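Local coordinates for phytase (Citrobacter braakii, PDB 3ZHC), which belongs to branch 2 of the histidine phosphatase superfamily, enzymes that pair a mixed alpha/beta domain with a mostly helical one, at residues D144-P149 with N308-K313; S184-E189 with S206-L211. The protein carries 2 engineered substitutions. All coordinates share one frame; numbering follows the deposited sequence.

How the contacts relate
Contact 1 (144-149 with 308-313) and contact 2 (184-189 with 206-211) lie on opposite sides of the chain's centre, their own centres about 44 Å apart and their nearest atoms about 24 Å apart. Contact 1 belongs to the sheet-containing part of the molecule, where a loop following strand 134-135 meets the hairpin of strands 305-307 and 312-314. Contact 2 sits among helices, joining helix 182-192 to the loop that leads into helix 211-214. Along the chain it is nested inside the long excursion that contact 1 closes: the chain leaves the sheet region, builds many helices and returns. Contact 1 thus ties the two ends of this excursion together, while contact 2 fastens a local loop within it.

Contact 1: D144-P149 with N308-K313; sequences DPLFNP and NRYGIK
Arg-309 and Tyr-310 reach from a hairpin turn onto the carboxylate of Asp-144, each taking a different oxygen. The guanidinium comes end-on: Arg-309 NH2 and NH1 both donate to Asp-144 OD1, at 3.1 and 3.2 Å, with the acceptor near the guanidinium plane. The two planes stand 75° apart; NH2 uses the syn lone pair of OD1, while NH1 arrives from above the carboxylate plane. A bend at chi3 (-49°) turns the long arginine chain toward the acid. Tyr-310 approaches from the opposite direction to Asp-144, and its OH donates to the syn lone pair of Asp-144 OD2 over 2.7 Å. The turn joins strands 305-307 and 312-314 and carries a G1 beta bulge at Gly-311 and Ile-312, opposite Glu-307; Gly-311, lacking a side chain, easily takes the positive phi. Across from it, Asp-144 closes an Asx turn, OD1 accepting also from Leu-146 N at 3.2 Å; three N-H groups therefore grip this one oxygen of a buried residue, which probably helps keep the acid ionised. Leu-146 supplies apolar cover, its CB 3.4 Å from Arg-309 NH2 and its CD2 4.2 Å from Tyr-310 CZ. Ile-108 of strand 105-109 touches both Leu-146 and Tyr-310.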
ATOM      1  N   ASP B 144      -1.552  28.458  19.567  1.00 30.05           N
ATOM      2  CA  ASP B 144      -0.173  28.701  19.153  1.00 28.98           C
ATOM      3  C   ASP B 144      -0.131  28.597  17.619  1.00 28.17           C
ATOM      4  O   ASP B 144      -0.310  27.506  17.090  1.00 28.00           O
ATOM      5  CB  ASP B 144       0.787  27.701  19.807  1.00 28.76           C
ATOM      6  CG  ASP B 144       2.266  28.034  19.554  1.00 28.13           C
ATOM      7  OD1 ASP B 144       2.602  28.707  18.548  1.00 27.46           O
ATOM      8  OD2 ASP B 144       3.094  27.613  20.364  1.00 26.81           O
ATOM      9  N   PRO B 145       0.117  29.736  16.902  1.00 27.23           N
ATOM     10  CA  PRO B 145       0.105  29.737  15.412  1.00 26.65           C
ATOM     11  C   PRO B 145       1.175  28.868  14.712  1.00 26.07           C
ATOM     12  O   PRO B 145       1.022  28.572  13.535  1.00 25.94           O
ATOM     13  CB  PRO B 145       0.306  31.228  15.060  1.00 26.66           C
ATOM     14  CG  PRO B 145       0.950  31.813  16.241  1.00 26.92           C
ATOM     15  CD  PRO B 145       0.452  31.072  17.431  1.00 27.17           C
ATOM     16  N   LEU B 146       2.240  28.476  15.422  1.00 25.44           N
ATOM     17  CA  LEU B 146       3.247  27.535  14.874  1.00 25.03           C
ATOM     18  C   LEU B 146       2.606  26.219  14.453  1.00 24.67           C
ATOM     19  O   LEU B 146       3.006  25.623  13.458  1.00 24.48           O
ATOM     20  CB  LEU B 146       4.360  27.248  15.897  1.00 24.92           C
ATOM     21  CG  LEU B 146       5.498  26.290  15.507  1.00 24.92           C
ATOM     22  CD1 LEU B 146       6.291  26.878  14.355  1.00 24.46           C
ATOM     23  CD2 LEU B 146       6.407  25.985  16.695  1.00 24.59           C
ATOM     24  N   PHE B 147       1.609  25.786  15.232  1.00 24.36           N
ATOM     25  CA  PHE B 147       0.876  24.546  14.992  1.00 24.15           C
ATOM     26  C   PHE B 147      -0.422  24.742  14.210  1.00 24.41           C
ATOM     27  O   PHE B 147      -0.884  23.807  13.577  1.00 24.21           O
ATOM     28  CB  PHE B 147       0.591  23.859  16.331  1.00 23.90           C
ATOM     29  CG  PHE B 147       1.832  23.565  17.114  1.00 22.84           C
ATOM     30  CD1 PHE B 147       2.538  22.378  16.904  1.00 21.78           C
ATOM     31  CD2 PHE B 147       2.317  24.484  18.059  1.00 21.84           C
ATOM     32  CE1 PHE B 147       3.722  22.097  17.639  1.00 21.38           C
ATOM     33  CE2 PHE B 147       3.489  24.218  18.792  1.00 21.53           C
ATOM     34  CZ  PHE B 147       4.193  23.014  18.578  1.00 21.05           C
ATOM     35  N   ASN B 148      -1.005  25.957  14.261  1.00 24.82           N
ATOM     36  CA  ASN B 148      -2.288  26.271  13.594  1.00 25.21           C
ATOM     37  C   ASN B 148      -2.297  27.700  12.988  1.00 25.18           C
ATOM     38  O   ASN B 148      -3.003  28.585  13.496  1.00 25.05           O
ATOM     39  CB  ASN B 148      -3.468  26.138  14.596  1.00 25.38           C
ATOM     40  CG  ASN B 148      -3.546  24.774  15.265  1.00 26.36           C
ATOM     41  OD1 ASN B 148      -3.894  23.765  14.624  1.00 28.13           O
ATOM     42  ND2 ASN B 148      -3.230  24.730  16.601  1.00 27.45           N
ATOM     43  N   PRO B 149      -1.521  27.933  11.909  1.00 25.32           N
ATOM     44  CA  PRO B 149      -1.428  29.288  11.339  1.00 25.56           C
ATOM     45  C   PRO B 149      -2.702  29.805  10.639  1.00 25.95           C
ATOM     46  O   PRO B 149      -2.907  31.008  10.597  1.00 25.81           O
ATOM     47  CB  PRO B 149      -0.281  29.158  10.332  1.00 25.45           C
ATOM     48  CG  PRO B 149      -0.287  27.770   9.955  1.00 25.26           C
ATOM     49  CD  PRO B 149      -0.685  26.991  11.157  1.00 25.35           C
ATOM     50  N   ASN B 308      12.383  34.308  19.012  1.00 34.47           N
ATOM     51  CA  ASN B 308      11.726  35.450  19.656  1.00 34.31           C
ATOM     52  C   ASN B 308      10.479  35.119  20.500  1.00 33.85           C
ATOM     53  O   ASN B 308      10.252  35.768  21.528  1.00 33.99           O
ATOM     54  CB  ASN B 308      11.358  36.507  18.580  1.00 34.47           C
ATOM     55  CG  ASN B 308      12.541  36.822  17.615  1.00 35.25           C
ATOM     56  OD1 ASN B 308      13.651  37.166  18.054  1.00 36.30           O
ATOM     57  ND2 ASN B 308      12.291  36.691  16.299  1.00 35.95           N
ATOM     58  N   ARG B 309       9.683  34.121  20.074  1.00 33.19           N
ATOM     59  CA  ARG B 309       8.381  33.784  20.773  1.00 32.62           C
ATOM     60  C   ARG B 309       8.505  32.887  21.998  1.00 32.05           C
ATOM     61  O   ARG B 309       7.670  32.972  22.901  1.00 32.06           O
ATOM     62  CB  ARG B 309       7.372  33.166  19.798  1.00 32.65           C
ATOM     63  CG  ARG B 309       7.123  34.022  18.581  1.00 32.50           C
ATOM     64  CD  ARG B 309       5.920  33.576  17.774  1.00 32.43           C
ATOM     65  NE  ARG B 309       5.939  32.147  17.505  1.00 32.41           N
ATOM     66  CZ  ARG B 309       5.082  31.227  17.978  1.00 32.14           C
ATOM     67  NH1 ARG B 309       4.040  31.530  18.780  1.00 32.07           N
ATOM     68  NH2 ARG B 309       5.268  29.970  17.627  1.00 32.33           N
ATOM     69  N   TYR B 310       9.532  32.028  22.014  1.00 31.36           N
ATOM     70  CA  TYR B 310       9.816  31.119  23.145  1.00 30.77           C
ATOM     71  C   TYR B 310      11.085  31.508  23.943  1.00 30.38           C
ATOM     72  O   TYR B 310      11.197  31.153  25.107  1.00 30.44           O
ATOM     73  CB  TYR B 310       9.945  29.663  22.647  1.00 30.62           C
ATOM     74  CG  TYR B 310       8.774  29.209  21.792  1.00 30.22           C
ATOM     75  CD1 TYR B 310       7.563  28.824  22.370  1.00 29.88           C
ATOM     76  CD2 TYR B 310       8.877  29.172  20.396  1.00 29.99           C
ATOM     77  CE1 TYR B 310       6.462  28.403  21.562  1.00 29.74           C
ATOM     78  CE2 TYR B 310       7.797  28.758  19.584  1.00 29.78           C
ATOM     79  CZ  TYR B 310       6.602  28.379  20.170  1.00 29.54           C
ATOM     80  OH  TYR B 310       5.577  27.983  19.379  1.00 28.85           O
ATOM     81  N   GLY B 311      12.023  32.230  23.319  1.00 29.87           N
ATOM     82  CA  GLY B 311      13.287  32.617  23.975  1.00 29.47           C
ATOM     83  C   GLY B 311      14.305  31.481  23.965  1.00 29.03           C
ATOM     84  O   GLY B 311      14.968  31.233  24.976  1.00 29.06           O
ATOM     85  N   ILE B 312      14.416  30.794  22.823  1.00 28.40           N
ATOM     86  CA  ILE B 312      15.364  29.699  22.637  1.00 27.93           C
ATOM     87  C   ILE B 312      16.536  30.236  21.844  1.00 27.57           C
ATOM     88  O   ILE B 312      16.344  30.874  20.820  1.00 27.43           O
ATOM     89  CB  ILE B 312      14.715  28.477  21.905  1.00 27.87           C
ATOM     90  CG1 ILE B 312      13.616  27.854  22.778  1.00 27.86           C
ATOM     91  CG2 ILE B 312      15.762  27.424  21.547  1.00 27.63           C
ATOM     92  CD1 ILE B 312      12.848  26.748  22.106  1.00 27.74           C
ATOM     93  N   LYS B 313      17.751  29.982  22.323  1.00 27.20           N
ATOM     94  CA  LYS B 313      18.953  30.400  21.621  1.00 26.99           C
ATOM     95  C   LYS B 313      19.329  29.304  20.645  1.00 26.41           C
ATOM     96  O   LYS B 313      19.900  28.287  21.041  1.00 26.42           O
ATOM     97  CB  LYS B 313      20.099  30.684  22.599  1.00 27.16           C
ATOM     98  CG  LYS B 313      19.832  31.884  23.565  1.00 27.94           C
ATOM     99  CD  LYS B 313      19.812  33.237  22.834  1.00 28.85           C
ATOM    100  CE  LYS B 313      19.759  34.427  23.822  1.00 29.32           C
ATOM    101  NZ  LYS B 313      19.624  35.746  23.098  1.00 29.84           N
TER

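Contact 2: S184-E189 with S206-L211. With FMT (formic acid), chain P.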
ATOM      1  N   SER B 184     -13.232  -1.428   3.174  1.00 17.29           N
ATOM      2  CA  SER B 184     -12.772  -0.873   4.468  1.00 16.85           C
ATOM      3  C   SER B 184     -13.964  -0.488   5.340  1.00 16.35           C
ATOM      4  O   SER B 184     -13.978  -0.777   6.542  1.00 16.16           O
ATOM      5  CB  SER B 184     -11.847   0.340   4.276  1.00 16.87           C
ATOM      6  OG  SER B 184     -10.568  -0.071   3.868  1.00 17.14           O
ATOM      7  N   PHE B 185     -14.955   0.167   4.727  1.00 15.86           N
ATOM      8  CA  PHE B 185     -16.196   0.515   5.421  1.00 15.62           C
ATOM      9  C   PHE B 185     -16.959  -0.737   5.876  1.00 15.46           C
ATOM     10  O   PHE B 185     -17.553  -0.722   6.944  1.00 15.27           O
ATOM     11  CB  PHE B 185     -17.107   1.412   4.566  1.00 15.57           C
ATOM     12  CG  PHE B 185     -16.694   2.851   4.543  1.00 15.39           C
ATOM     13  CD1 PHE B 185     -16.921   3.675   5.661  1.00 14.91           C
ATOM     14  CD2 PHE B 185     -16.082   3.411   3.408  1.00 15.25           C
ATOM     15  CE1 PHE B 185     -16.544   5.028   5.643  1.00 14.78           C
ATOM     16  CE2 PHE B 185     -15.701   4.762   3.388  1.00 14.68           C
ATOM     17  CZ  PHE B 185     -15.935   5.570   4.509  1.00 14.90           C
ATOM     18  N   ARG B 186     -16.936  -1.809   5.065  1.00 15.32           N
ATOM     19  CA  ARG B 186     -17.543  -3.096   5.469  1.00 15.30           C
ATOM     20  C   ARG B 186     -16.869  -3.648   6.726  1.00 15.23           C
ATOM     21  O   ARG B 186     -17.552  -4.180   7.614  1.00 15.32           O
ATOM     22  CB  ARG B 186     -17.468  -4.172   4.348  1.00 15.28           C
ATOM     23  CG  ARG B 186     -18.185  -3.850   3.012  1.00 15.49           C
ATOM     24  CD  ARG B 186     -19.685  -3.550   3.187  1.00 15.74           C
ATOM     25  NE  ARG B 186     -19.901  -2.162   3.561  1.00 15.96           N
ATOM     26  CZ  ARG B 186     -19.914  -1.117   2.705  1.00 15.89           C
ATOM     27  NH1 ARG B 186     -19.731  -1.279   1.388  1.00 15.62           N
ATOM     28  NH2 ARG B 186     -20.114   0.112   3.182  1.00 15.85           N
ATOM     29  N   THR B 187     -15.539  -3.520   6.801  1.00 15.12           N
ATOM     30  CA  THR B 187     -14.777  -4.003   7.973  1.00 15.08           C
ATOM     31  C   THR B 187     -15.136  -3.183   9.219  1.00 14.98           C
ATOM     32  O   THR B 187     -15.393  -3.759  10.288  1.00 14.98           O
ATOM     33  CB  THR B 187     -13.246  -3.998   7.721  1.00 15.11           C
ATOM     34  OG1 THR B 187     -12.956  -4.775   6.556  1.00 14.90           O
ATOM     35  CG2 THR B 187     -12.477  -4.597   8.918  1.00 15.09           C
ATOM     36  N   LEU B 188     -15.160  -1.855   9.082  1.00 14.85           N
ATOM     37  CA  LEU B 188     -15.561  -0.977  10.205  1.00 14.72           C
ATOM     38  C   LEU B 188     -16.987  -1.331  10.691  1.00 14.66           C
ATOM     39  O   LEU B 188     -17.217  -1.464  11.887  1.00 14.54           O
ATOM     40  CB  LEU B 188     -15.463   0.514   9.833  1.00 14.72           C
ATOM     41  CG  LEU B 188     -15.927   1.533  10.897  1.00 14.58           C
ATOM     42  CD1 LEU B 188     -15.161   1.316  12.214  1.00 14.87           C
ATOM     43  CD2 LEU B 188     -15.750   2.932  10.401  1.00 14.58           C
ATOM     44  N   GLU B 189     -17.908  -1.478   9.743  1.00 14.58           N
ATOM     45  CA  GLU B 189     -19.304  -1.892  10.024  1.00 14.55           C
ATOM     46  C   GLU B 189     -19.393  -3.230  10.767  1.00 14.47           C
ATOM     47  O   GLU B 189     -20.181  -3.355  11.695  1.00 14.38           O
ATOM     48  CB  GLU B 189     -20.096  -1.952   8.736  1.00 14.58           C
ATOM     49  CG  GLU B 189     -20.413  -0.548   8.161  1.00 14.55           C
ATOM     50  CD  GLU B 189     -20.730  -0.561   6.675  1.00 14.86           C
ATOM     51  OE1 GLU B 189     -20.974  -1.657   6.105  1.00 14.98           O
ATOM     52  OE2 GLU B 189     -20.732   0.530   6.058  1.00 14.98           O
ATOM     53  N   SER B 206     -32.520  -4.889   0.472  1.00 37.91           N
ATOM     54  CA  SER B 206     -31.827  -6.070  -0.136  1.00 37.51           C
ATOM     55  C   SER B 206     -30.342  -6.106   0.207  1.00 36.87           C
ATOM     56  O   SER B 206     -29.803  -7.136   0.632  1.00 36.93           O
ATOM     57  CB  SER B 206     -31.991  -6.056  -1.664  1.00 37.58           C
ATOM     58  OG  SER B 206     -33.360  -5.883  -2.036  1.00 38.03           O
ATOM     59  N   THR B 207     -29.698  -4.961   0.014  1.00 36.05           N
ATOM     60  CA  THR B 207     -28.313  -4.768   0.365  1.00 35.32           C
ATOM     61  C   THR B 207     -28.184  -4.473   1.878  1.00 34.60           C
ATOM     62  O   THR B 207     -29.180  -4.366   2.600  1.00 34.64           O
ATOM     63  CB  THR B 207     -27.710  -3.612  -0.451  1.00 35.34           C
ATOM     64  OG1 THR B 207     -28.534  -2.446  -0.315  1.00 35.48           O
ATOM     65  CG2 THR B 207     -27.602  -3.991  -1.942  1.00 35.38           C
ATOM     66  N   LYS B 208     -26.952  -4.352   2.336  1.00 33.60           N
ATOM     67  CA  LYS B 208     -26.644  -3.970   3.726  1.00 32.82           C
ATOM     68  C   LYS B 208     -27.033  -2.556   4.096  1.00 31.90           C
ATOM     69  O   LYS B 208     -27.110  -1.672   3.238  1.00 31.88           O
ATOM     70  CB  LYS B 208     -25.116  -4.073   3.968  1.00 32.91           C
ATOM     71  CG  LYS B 208     -24.650  -5.301   4.696  1.00 33.34           C
ATOM     72  CD  LYS B 208     -24.195  -4.977   6.108  1.00 33.64           C
ATOM     73  CE  LYS B 208     -22.806  -4.337   6.075  1.00 33.51           C
ATOM     74  NZ  LYS B 208     -22.567  -3.552   7.267  1.00 33.83           N
ATOM     75  N   CYS B 209     -27.269  -2.355   5.392  1.00 30.75           N
ATOM     76  CA  CYS B 209     -27.305  -1.027   5.966  1.00 29.96           C
ATOM     77  C   CYS B 209     -25.806  -0.622   6.026  1.00 28.71           C
ATOM     78  O   CYS B 209     -25.003  -1.362   6.584  1.00 28.32           O
ATOM     79  CB  CYS B 209     -27.929  -1.033   7.349  1.00 30.01           C
ATOM     80  SG  CYS B 209     -28.001   0.583   8.129  1.00 31.53           S
ATOM     81  N   THR B 210     -25.444   0.523   5.444  1.00 27.49           N
ATOM     82  CA  THR B 210     -24.026   0.974   5.409  1.00 26.67           C
ATOM     83  C   THR B 210     -23.830   2.379   5.992  1.00 25.87           C
ATOM     84  O   THR B 210     -24.757   3.189   6.022  1.00 25.66           O
ATOM     85  CB  THR B 210     -23.439   0.922   3.974  1.00 26.63           C
ATOM     86  OG1 THR B 210     -24.126   1.849   3.140  1.00 26.52           O
ATOM     87  CG2 THR B 210     -23.541  -0.487   3.386  1.00 26.47           C
ATOM     88  N   LEU B 211     -22.611   2.641   6.463  1.00 25.03           N
ATOM     89  CA  LEU B 211     -22.258   3.945   7.073  1.00 24.41           C
ATOM     90  C   LEU B 211     -22.292   5.107   6.086  1.00 23.97           C
ATOM     91  O   LEU B 211     -22.843   6.155   6.418  1.00 23.74           O
ATOM     92  CB  LEU B 211     -20.876   3.901   7.795  1.00 24.33           C
ATOM     93  CG  LEU B 211     -20.919   3.603   9.292  1.00 24.13           C
ATOM     94  CD1 LEU B 211     -19.537   3.242   9.844  1.00 23.44           C
ATOM     95  CD2 LEU B 211     -21.500   4.806  10.022  1.00 23.62           C
TER
HETATM   96  C   FMT P1414     -22.478  -4.980  10.370  1.00 24.47           C
HETATM   97  O1  FMT P1414     -21.742  -5.720   9.774  1.00 24.70           O
HETATM   98  O2  FMT P1414     -23.015  -4.042   9.794  1.00 24.41           O
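With CG set beside the backbone N (chi1 -72°) and the chain extended beyond it, Glu-189 carries its carboxylate out from helix 182-192 to Lys-208 and the backbone N of Leu-211, while bends at chi2 and chi3 fold Arg-186 back along the same helix to meet it. Arg-186 binds side-on, NE to Glu-189 OE1 at 2.8 Å and NH2 to Glu-189 OE2 at 3.0 Å. Each oxygen takes a second donor from the opposite face of the carboxylate: Lys-208 NZ reaches Glu-189 OE1 at 2.7 Å, and Leu-211 N reaches Glu-189 OE2 at 2.9 Å, nearly straight at 171°. Four donors thus hold the buried acid, and the two basic residues probably favour its charged form. Lys-208 NZ also donates to O2 of a formic acid molecule at 2.6 Å. Thr-210 lays its small CG2 methyl over one face of the flat Arg-186 guanidinium, 3.5 Å from NH2. Leu-188 and Leu-211, apolar and suited to a buried edge, cross at about a right angle, Leu-188 CD2 3.8 Å from Leu-211 CD1. The whole is a three-residue salt-bridge network docking a loop, held by the Cys-209 to Cys-200 disulfide and with Thr-210 at the N-cap of helix 211-214, against helix 182-192 of the same chain.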